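Local atomic coordinates of virulence protein vsdE (Salmonella enterica, PDB entry 5LQ6), a protein that acts as a cysteine hydrolase effector that suppresses host immune responses and contributes to the virulence of Salmonella. Residues D130-E135 and F209-Y214; V170-Y175 and Y180-D185. The protein carries 4 engineered substitutions. All blocks are in the same frame, centred on the assembly; numbering follows the deposited sequence.

Contact 1: residues D130-E135 and F209-Y214; sequences DEVEKE and FYVRAY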
loop_
_atom_site.group_PDB
_atom_site.type_symbol
_atom_site.label_atom_id
_atom_site.label_comp_id
_atom_site.label_asym_id
_atom_site.label_seq_id
_atom_site.Cartn_x
_atom_site.Cartn_y
_atom_site.Cartn_z
ATOM N N ASP A 130 0.894 -6.099 -15.430
ATOM C CA ASP A 130 2.116 -6.686 -15.912
ATOM C C ASP A 130 3.243 -5.689 -15.987
ATOM O O ASP A 130 4.404 -5.954 -15.663
ATOM C CB ASP A 130 1.875 -7.309 -17.316
ATOM C CG ASP A 130 0.642 -8.179 -17.345
ATOM O OD1 ASP A 130 -0.536 -7.616 -17.395
ATOM O OD2 ASP A 130 0.870 -9.391 -17.228
ATOM N N GLU A 131 2.914 -4.496 -16.453
ATOM C CA GLU A 131 3.899 -3.424 -16.519
ATOM C C GLU A 131 4.296 -2.918 -15.143
ATOM O O GLU A 131 5.456 -2.539 -14.924
ATOM C CB GLU A 131 3.348 -2.356 -17.403
ATOM C CG GLU A 131 3.405 -2.829 -18.856
ATOM C CD GLU A 131 2.677 -1.926 -19.810
ATOM O OE1 GLU A 131 1.453 -2.091 -19.889
ATOM O OE2 GLU A 131 3.350 -1.095 -20.510
ATOM N N VAL A 132 3.340 -2.875 -14.221
ATOM C CA VAL A 132 3.657 -2.603 -12.820
ATOM C C VAL A 132 4.690 -3.599 -12.303
ATOM O O VAL A 132 5.697 -3.191 -11.684
ATOM C CB VAL A 132 2.405 -2.641 -11.965
ATOM C CG1 VAL A 132 2.769 -2.591 -10.476
ATOM C CG2 VAL A 132 1.449 -1.489 -12.295
ATOM N N GLU A 133 4.465 -4.885 -12.541
ATOM C CA GLU A 133 5.433 -5.895 -12.073
ATOM C C GLU A 133 6.823 -5.653 -12.657
ATOM O O GLU A 133 7.811 -5.693 -11.962
ATOM C CB GLU A 133 4.927 -7.305 -12.423
ATOM C CG GLU A 133 5.853 -8.416 -12.007
ATOM C CD GLU A 133 5.470 -9.767 -12.587
ATOM O OE1 GLU A 133 5.221 -9.853 -13.807
ATOM O OE2 GLU A 133 5.389 -10.738 -11.814
ATOM N N LYS A 134 6.882 -5.401 -13.951
ATOM C CA LYS A 134 8.172 -5.190 -14.619
ATOM C C LYS A 134 8.876 -3.969 -14.070
ATOM O O LYS A 134 10.102 -3.986 -13.802
ATOM C CB LYS A 134 7.920 -4.998 -16.137
ATOM C CG LYS A 134 9.194 -4.723 -16.917
ATOM C CD LYS A 134 8.893 -4.483 -18.383
ATOM C CE LYS A 134 9.963 -3.599 -19.021
ATOM N NZ LYS A 134 9.895 -3.595 -20.516
ATOM N N GLU A 135 8.151 -2.881 -13.833
ATOM C CA GLU A 135 8.745 -1.658 -13.328
ATOM C C GLU A 135 9.315 -1.872 -11.930
ATOM O O GLU A 135 10.377 -1.378 -11.598
ATOM C CB GLU A 135 7.719 -0.527 -13.303
ATOM C CG GLU A 135 8.117 0.775 -12.637
ATOM C CD GLU A 135 9.249 1.495 -13.358
ATOM O OE1 GLU A 135 9.524 1.172 -14.548
ATOM O OE2 GLU A 135 9.859 2.405 -12.723
ATOM N N PHE A 209 -2.393 2.611 -13.788
ATOM C CA PHE A 209 -1.801 2.210 -12.546
ATOM C C PHE A 209 -0.691 3.198 -12.197
ATOM O O PHE A 209 0.013 3.701 -13.064
ATOM C CB PHE A 209 -1.181 0.828 -12.699
ATOM C CG PHE A 209 -2.169 -0.265 -13.007
ATOM C CD1 PHE A 209 -2.631 -0.414 -14.284
ATOM C CD2 PHE A 209 -2.647 -1.100 -12.003
ATOM C CE1 PHE A 209 -3.543 -1.398 -14.617
ATOM C CE2 PHE A 209 -3.568 -2.124 -12.346
ATOM C CZ PHE A 209 -4.016 -2.222 -13.646
ATOM N N TYR A 210 -0.467 3.397 -10.901
ATOM C CA TYR A 210 0.626 4.224 -10.408
ATOM C C TYR A 210 1.277 3.529 -9.256
ATOM O O TYR A 210 0.616 2.823 -8.542
ATOM C CB TYR A 210 0.126 5.576 -9.899
ATOM C CG TYR A 210 -0.539 6.414 -10.937
ATOM C CD1 TYR A 210 -1.856 6.217 -11.269
ATOM C CD2 TYR A 210 0.183 7.338 -11.621
ATOM C CE1 TYR A 210 -2.485 6.969 -12.263
ATOM C CE2 TYR A 210 -0.435 8.122 -12.610
ATOM C CZ TYR A 210 -1.746 7.905 -12.924
ATOM O OH TYR A 210 -2.337 8.682 -13.912
ATOM N N VAL A 211 2.592 3.694 -9.124
ATOM C CA VAL A 211 3.373 3.106 -8.057
ATOM C C VAL A 211 3.973 4.225 -7.235
ATOM O O VAL A 211 4.461 5.195 -7.799
ATOM C CB VAL A 211 4.497 2.244 -8.666
ATOM C CG1 VAL A 211 5.276 1.481 -7.602
ATOM C CG2 VAL A 211 3.911 1.263 -9.701
ATOM N N ARG A 212 3.914 4.139 -5.912
ATOM C CA ARG A 212 4.576 5.114 -5.055
ATOM C C ARG A 212 5.236 4.388 -3.879
ATOM O O ARG A 212 4.895 3.248 -3.569
ATOM C CB ARG A 212 3.642 6.213 -4.581
ATOM C CG ARG A 212 2.588 5.816 -3.581
ATOM C CD ARG A 212 1.557 6.969 -3.444
ATOM N NE ARG A 212 0.827 6.957 -2.165
ATOM C CZ ARG A 212 -0.244 6.208 -1.894
ATOM N NH1 ARG A 212 -0.791 5.420 -2.785
ATOM N NH2 ARG A 212 -0.808 6.298 -0.696
ATOM N N ALA A 213 6.161 5.058 -3.228
ATOM C CA ALA A 213 6.891 4.477 -2.121
ATOM C C ALA A 213 7.516 5.521 -1.235
ATOM O O ALA A 213 7.912 6.599 -1.736
ATOM C CB ALA A 213 7.926 3.531 -2.611
ATOM N N TYR A 214 7.604 5.205 0.029
ATOM C CA TYR A 214 8.215 6.070 1.027
ATOM C C TYR A 214 9.703 5.904 0.974
ATOM O O TYR A 214 10.180 4.797 0.994
ATOM C CB TYR A 214 7.699 5.671 2.434
ATOM C CG TYR A 214 8.290 6.434 3.588
ATOM C CD1 TYR A 214 8.219 7.820 3.643
ATOM C CD2 TYR A 214 8.891 5.761 4.637
ATOM C CE1 TYR A 214 8.739 8.520 4.730
ATOM C CE2 TYR A 214 9.419 6.452 5.719
ATOM C CZ TYR A 214 9.351 7.828 5.744
ATOM O OH TYR A 214 9.918 8.493 6.832
#

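Contact 2: residues V170-Y175 and Y180-D185; sequences VVISEY and YVQFID. Engineered in segment 170-175: Ser173 (natural residue Cys).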
loop_
_atom_site.group_PDB
_atom_site.type_symbol
_atom_site.label_atom_id
_atom_site.label_comp_id
_atom_site.label_asym_id
_atom_site.label_seq_id
_atom_site.Cartn_x
_atom_site.Cartn_y
_atom_site.Cartn_z
ATOM N N VAL A 170 5.471 -6.164 -2.823
ATOM C CA VAL A 170 6.769 -6.335 -2.214
ATOM C C VAL A 170 7.561 -7.363 -2.989
ATOM O O VAL A 170 7.043 -8.411 -3.348
ATOM C CB VAL A 170 6.667 -6.749 -0.744
ATOM C CG1 VAL A 170 8.012 -7.017 -0.080
ATOM C CG2 VAL A 170 5.942 -5.690 0.098
ATOM N N VAL A 171 8.819 -7.060 -3.222
ATOM C CA VAL A 171 9.749 -8.036 -3.850
ATOM C C VAL A 171 10.268 -8.980 -2.792
ATOM O O VAL A 171 10.798 -8.555 -1.738
ATOM C CB VAL A 171 10.913 -7.301 -4.547
ATOM C CG1 VAL A 171 11.899 -8.302 -5.129
ATOM C CG2 VAL A 171 10.420 -6.340 -5.601
ATOM N N ILE A 172 10.068 -10.258 -3.048
ATOM C CA ILE A 172 10.485 -11.344 -2.156
ATOM C C ILE A 172 11.689 -12.030 -2.770
ATOM O O ILE A 172 11.635 -12.426 -3.922
ATOM C CB ILE A 172 9.369 -12.377 -1.919
ATOM C CG1 ILE A 172 8.121 -11.686 -1.355
ATOM C CG2 ILE A 172 9.879 -13.500 -0.996
ATOM C CD1 ILE A 172 6.975 -12.630 -1.041
ATOM N N SER A 173 12.739 -12.163 -1.951
ATOM C CA SER A 173 13.963 -12.860 -2.354
ATOM C C SER A 173 14.172 -14.095 -1.494
ATOM O O SER A 173 14.573 -13.977 -0.326
ATOM C CB SER A 173 15.137 -11.883 -2.242
ATOM O OG SER A 173 14.987 -10.866 -3.196
ATOM N N GLU A 174 13.858 -15.253 -2.052
ATOM C CA GLU A 174 13.991 -16.564 -1.409
ATOM C C GLU A 174 15.312 -17.165 -1.840
ATOM O O GLU A 174 15.832 -16.884 -2.889
ATOM C CB GLU A 174 12.811 -17.488 -1.799
ATOM C CG GLU A 174 11.480 -17.061 -1.148
ATOM C CD GLU A 174 10.223 -17.759 -1.701
ATOM O OE1 GLU A 174 10.326 -18.678 -2.557
ATOM O OE2 GLU A 174 9.069 -17.421 -1.239
ATOM N N TYR A 175 15.830 -18.041 -0.987
ATOM C CA TYR A 175 17.157 -18.607 -1.260
ATOM C C TYR A 175 17.249 -19.266 -2.610
ATOM O O TYR A 175 16.448 -20.139 -2.962
ATOM C CB TYR A 175 17.507 -19.627 -0.155
ATOM C CG TYR A 175 18.935 -20.153 -0.321
ATOM C CD1 TYR A 175 20.006 -19.387 0.065
ATOM C CD2 TYR A 175 19.186 -21.373 -0.961
ATOM C CE1 TYR A 175 21.319 -19.815 -0.168
ATOM C CE2 TYR A 175 20.484 -21.813 -1.187
ATOM C CZ TYR A 175 21.545 -21.029 -0.758
ATOM O OH TYR A 175 22.866 -21.408 -0.984
ATOM N N TYR A 180 10.896 -12.091 -6.865
ATOM C CA TYR A 180 9.611 -12.005 -7.500
ATOM C C TYR A 180 8.759 -10.985 -6.794
ATOM O O TYR A 180 8.949 -10.694 -5.609
ATOM C CB TYR A 180 8.900 -13.374 -7.563
ATOM C CG TYR A 180 8.539 -13.974 -6.253
ATOM C CD1 TYR A 180 7.319 -13.690 -5.638
ATOM C CD2 TYR A 180 9.360 -14.867 -5.602
ATOM C CE1 TYR A 180 6.963 -14.227 -4.437
ATOM C CE2 TYR A 180 9.020 -15.409 -4.382
ATOM C CZ TYR A 180 7.800 -15.145 -3.801
ATOM O OH TYR A 180 7.432 -15.719 -2.613
ATOM N N VAL A 181 7.784 -10.442 -7.537
ATOM C CA VAL A 181 6.833 -9.493 -6.941
ATOM C C VAL A 181 5.656 -10.248 -6.322
ATOM O O VAL A 181 5.012 -11.040 -6.986
ATOM C CB VAL A 181 6.287 -8.529 -8.000
ATOM C CG1 VAL A 181 5.285 -7.547 -7.416
ATOM C CG2 VAL A 181 7.427 -7.774 -8.622
ATOM N N GLN A 182 5.447 -10.006 -5.023
ATOM C CA GLN A 182 4.250 -10.439 -4.363
ATOM C C GLN A 182 3.286 -9.268 -4.218
ATOM O O GLN A 182 3.547 -8.351 -3.443
ATOM C CB GLN A 182 4.555 -11.051 -3.020
ATOM C CG GLN A 182 3.349 -11.563 -2.263
ATOM C CD GLN A 182 2.697 -12.718 -2.962
ATOM O OE1 GLN A 182 3.343 -13.793 -3.123
ATOM N NE2 GLN A 182 1.498 -12.521 -3.501
ATOM N N PHE A 183 2.186 -9.324 -4.944
ATOM C CA PHE A 183 1.074 -8.383 -4.681
ATOM C C PHE A 183 0.409 -8.744 -3.405
ATOM O O PHE A 183 0.236 -9.934 -3.076
ATOM C CB PHE A 183 0.150 -8.324 -5.878
ATOM C CG PHE A 183 0.791 -7.702 -7.095
ATOM C CD1 PHE A 183 1.028 -6.363 -7.140
ATOM C CD2 PHE A 183 1.173 -8.464 -8.202
ATOM C CE1 PHE A 183 1.608 -5.737 -8.253
ATOM C CE2 PHE A 183 1.752 -7.844 -9.294
ATOM C CZ PHE A 183 1.966 -6.495 -9.320
ATOM N N ILE A 184 0.006 -7.709 -2.665
ATOM C CA ILE A 184 -0.638 -7.857 -1.357
ATOM C C ILE A 184 -1.867 -6.953 -1.364
ATOM O O ILE A 184 -1.752 -5.768 -1.621
ATOM C CB ILE A 184 0.261 -7.493 -0.184
ATOM C CG1 ILE A 184 1.581 -8.221 -0.246
ATOM C CG2 ILE A 184 -0.449 -7.746 1.114
ATOM C CD1 ILE A 184 2.672 -7.507 0.493
ATOM N N ASP A 185 -3.034 -7.498 -1.098
ATOM C CA ASP A 185 -4.260 -6.680 -1.011
ATOM C C ASP A 185 -4.874 -6.956 0.330
ATOM O O ASP A 185 -5.724 -7.863 0.447
ATOM C CB ASP A 185 -5.199 -6.905 -2.196
ATOM C CG ASP A 185 -6.302 -5.903 -2.264
ATOM O OD1 ASP A 185 -6.560 -5.235 -1.250
ATOM O OD2 ASP A 185 -6.888 -5.747 -3.355
#

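Contact 1: residues D130-E135 and F209-Y214
Val132, on helix 129-143, sets its two methyl groups against two residues of strand 209-212. CG2 goes to Phe209 and CG1 goes to Val211. The closer approach is 3.5 Å, from Val132 CG2 to Phe209 CB. Val132 CG2 is also 3.9 Å from Phe209 CG, so it lies against the base of the side chain, where CB joins the ring. It meets the ring obliquely, and the two side chains cross at about a right angle. The other methyl reaches further along the strand. Val132 CG1 is 4.1 Å from Val211 CG2, a looser touch. The torsion of Val132 explains this division: CG1 is anti to the backbone N (chi1 170°), and CG2 lies beside that N.

All three residues are buried, and no hydrogen bond crosses between the segments. The helix here lies on one face of the antiparallel sheet 147-157, 163-172, 180-184 and 209-212. Strand 209-212 is an outermost strand of that sheet. Phe209 and Val211 point toward the helix, while Tyr210, between them, points away. The family belongs to the papain-like peptidase clan CA, in which helices pack on an antiparallel sheet of this kind. Strand 147-157 adds to the same apolar layer through Ile150, which touches Val132, and Phe148, which touches Val211. The Phe209 ring also meets Phe203 edge-to-face. Asp130 forms a salt bridge with Lys200, and Glu135 one with Arg139 of the same helix.

Contact 2: residues V170-Y175 and Y180-D185
Tyr180 meets segment 170-175 with both its backbone and its side chain. Tyr180 N donates to Ile172 O at 3.1 Å, and Tyr180 O accepts from Ile172 N. Val170 and Gln182 form a second such pair. Val170 N donates to Gln182 O at 3.0 Å. Gln182 N donates to Val170 O at 2.8 Å. All four backbone hydrogen bonds are nearly straight (163-169° at the hydrogen). Between them, Val171 and Val181 form the non-hydrogen-bonded pair of this antiparallel hairpin. Val171 CA also makes a CA-H...O contact with Tyr180 O.

Tyr180 OH donates to Glu174 OE2 across 2.7 Å. It meets that oxygen from above the carboxylate plane, and the carboxylate and ring planes are 82° apart. The other oxygen, Glu174 OE1, has a salt bridge with Lys177, in the hairpin turn. With chi1 at 64°, the Tyr180 ring swings back over Ile172. Ile172 CB lies over one face of the Tyr180 ring, 4.0 Å from its centroid, in a CH-pi contact. Ile172 CD1 reaches 3.5 Å to Gln182 CB.

The Gln182 amide is held at both ends. Gln182 NE2 donates to Phe183 O at 2.9 Å in the amide plane, and OE1 accepts from Arg55. Asp185, just past strand 180-184, is hydrogen-bonded to His165 and may belong to a Cys-His-Asp triad with Cys76. Helix 129-143 packs on the face of Val171 and Val181, and helix 55-65 on the face of Ile172 and Tyr180.

Both contacts belong to one four-stranded antiparallel sheet, and each includes one of its outermost strands. Contact 1 joins a helix to strand 209-212. Contact 2 joins neighbouring strands at the opposite edge of the sheet. The first is wholly buried and apolar; the second combines a buried backbone ladder with a partly exposed polar end at Glu174 and Tyr180. Contact 2 also buries more surface, 410 Å² against 155 Å². Helix 129-143 connects them directly: Val132 CG1 lies 4.0 Å from Phe183 CE1, and Glu133 CG lies 3.8 Å from Val181 CG2. Along the chain, contact 2 is nested inside the loop that contact 1 closes.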